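Local atomic coordinates of rhusiopathiae surface protein B (Erysipelothrix rhusiopathiae, PDB entry 3V10), a protein that probably binds collagen as a cell-wall-anchored adhesin, the chain here being its collagen-binding region of immunoglobulin-like domains. Residues S163-F166 against Y167-T170. Numbering follows the deposited sequence.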
loop_
_atom_site.group_PDB
_atom_site.type_symbol
_atom_site.label_atom_id
_atom_site.label_comp_id
_atom_site.label_asym_id
_atom_site.label_seq_id
_atom_site.Cartn_x
_atom_site.Cartn_y
_atom_site.Cartn_z
ATOM N N SER A 163 10.653 -16.342 14.628
ATOM C CA SER A 163 10.108 -15.357 15.557
ATOM C C SER A 163 9.536 -15.989 16.819
ATOM O O SER A 163 8.977 -17.087 16.780
ATOM C CB SER A 163 9.012 -14.534 14.882
ATOM O OG SER A 163 8.317 -13.743 15.835
ATOM N N PRO A 164 9.687 -15.304 17.963
ATOM C CA PRO A 164 9.188 -15.772 19.259
ATOM C C PRO A 164 7.784 -15.231 19.559
ATOM O O PRO A 164 7.130 -15.666 20.512
ATOM C CB PRO A 164 10.234 -15.240 20.225
ATOM C CG PRO A 164 10.540 -13.900 19.629
ATOM C CD PRO A 164 10.662 -14.211 18.150
ATOM N N ILE A 165 7.326 -14.284 18.741
ATOM C CA ILE A 165 6.003 -13.685 18.918
ATOM C C ILE A 165 4.924 -14.676 18.502
ATOM O O ILE A 165 4.860 -15.093 17.346
ATOM C CB ILE A 165 5.852 -12.395 18.079
ATOM C CG1 ILE A 165 6.942 -11.394 18.470
ATOM C CG2 ILE A 165 4.470 -11.778 18.297
ATOM C CD1 ILE A 165 6.971 -11.068 19.951
ATOM N N PHE A 166 4.063 -15.036 19.446
ATOM C CA PHE A 166 3.014 -16.001 19.168
ATOM C C PHE A 166 2.012 -15.585 18.106
ATOM O O PHE A 166 1.596 -16.410 17.299
ATOM C CB PHE A 166 2.261 -16.358 20.448
ATOM C CG PHE A 166 1.246 -17.442 20.255
ATOM C CD1 PHE A 166 -0.054 -17.140 19.863
ATOM C CD2 PHE A 166 1.597 -18.776 20.439
ATOM C CE1 PHE A 166 -0.987 -18.153 19.657
ATOM C CE2 PHE A 166 0.673 -19.795 20.234
ATOM C CZ PHE A 166 -0.624 -19.483 19.841
ATOM N N TYR A 167 1.609 -14.321 18.106
ATOM C CA TYR A 167 0.635 -13.866 17.118
ATOM C C TYR A 167 0.778 -12.410 16.725
ATOM O O TYR A 167 0.960 -11.536 17.571
ATOM C CB TYR A 167 -0.793 -14.085 17.639
ATOM C CG TYR A 167 -1.875 -13.455 16.765
ATOM C CD1 TYR A 167 -2.154 -13.964 15.503
ATOM C CD2 TYR A 167 -2.579 -12.328 17.191
ATOM C CE1 TYR A 167 -3.108 -13.368 14.677
ATOM C CE2 TYR A 167 -3.534 -11.717 16.378
ATOM C CZ TYR A 167 -3.791 -12.247 15.116
ATOM O OH TYR A 167 -4.718 -11.667 14.287
ATOM N N TRP A 168 0.700 -12.154 15.425
ATOM C CA TRP A 168 0.736 -10.788 14.930
ATOM C C TRP A 168 0.125 -10.789 13.539
ATOM O O TRP A 168 0.121 -11.807 12.848
ATOM C CB TRP A 168 2.164 -10.225 14.917
ATOM C CG TRP A 168 3.002 -10.646 13.763
ATOM C CD1 TRP A 168 3.091 -10.031 12.545
ATOM C CD2 TRP A 168 3.888 -11.764 13.718
ATOM N NE1 TRP A 168 3.988 -10.701 11.743
ATOM C CE2 TRP A 168 4.489 -11.770 12.439
ATOM C CE3 TRP A 168 4.235 -12.765 14.635
ATOM C CZ2 TRP A 168 5.421 -12.740 12.054
ATOM C CZ3 TRP A 168 5.166 -13.732 14.250
ATOM C CH2 TRP A 168 5.746 -13.709 12.971
ATOM N N LYS A 169 -0.420 -9.646 13.153
ATOM C CA LYS A 169 -1.051 -9.507 11.855
ATOM C C LYS A 169 -0.391 -8.379 11.069
ATOM O O LYS A 169 0.095 -7.411 11.644
ATOM C CB LYS A 169 -2.539 -9.214 12.046
ATOM C CG LYS A 169 -2.811 -7.918 12.767
ATOM C CD LYS A 169 -3.223 -6.850 11.787
ATOM C CE LYS A 169 -4.655 -7.054 11.331
ATOM N NZ LYS A 169 -4.886 -8.396 10.740
ATOM N N THR A 170 -0.371 -8.518 9.750
ATOM C CA THR A 170 0.226 -7.503 8.893
ATOM C C THR A 170 -0.639 -7.319 7.660
ATOM O O THR A 170 -1.511 -8.137 7.373
ATOM C CB THR A 170 1.645 -7.901 8.434
ATOM O OG1 THR A 170 1.561 -9.001 7.523
ATOM C CG2 THR A 170 2.499 -8.298 9.620
#
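The benzene half of the Trp168 indole meets the loop that leads into its own strand, touching both Ser163 and Ile165. Ile165 O lies at the rim of the ring, close to its plane, 3.4 Å from Trp168 CZ3. The Ile165 side chain crosses the Trp168 side chain at about a right angle, and its CG2 methyl branch makes the apolar contact, 3.8 Å from Trp168 CE3. Ser163 OG also approaches the ring, obliquely, 3.5 Å from Trp168 CZ3. The indole reaches back to these residues because Trp168 CG lies between the backbone N and the carbonyl carbon (chi1 80°).

The loop carries its own brace. Ser163 OG, set opposite the Ser163 backbone N by a chi1 of 170°, accepts a hydrogen bond from Ile165 N over 3.1 Å. With an N-H...O angle of 151° the bond is moderately bent, and it closes an ST turn. One hydroxyl oxygen thus both ties the turn together and touches the indole.

Phe166 and Tyr167 lead away from this cluster. Their side chains are inclined to each other, and the apolar contact runs from the Phe166 ring to the first carbon of the tyrosine side chain, Phe166 CD1 lying 3.9 Å from Tyr167 CB; the two rings do not stack on each other.

The stretch forms the entry to strand 167-173, an outermost strand of a five-stranded antiparallel sheet in the collagen-binding domain. Strand 180-187 pairs with it through backbone hydrogen bonding of Trp168 with Asn186 and Thr170 with Trp184, and Asn186 ND2 also bonds to Trp168 O. Inward, Phe166 stacks on Tyr285 and Tyr167 OH bonds to Ser281 OG, both partners on strand 276-286 of another sheet, while Ile165 and Trp168 both touch Tyr300 of helix 298-301.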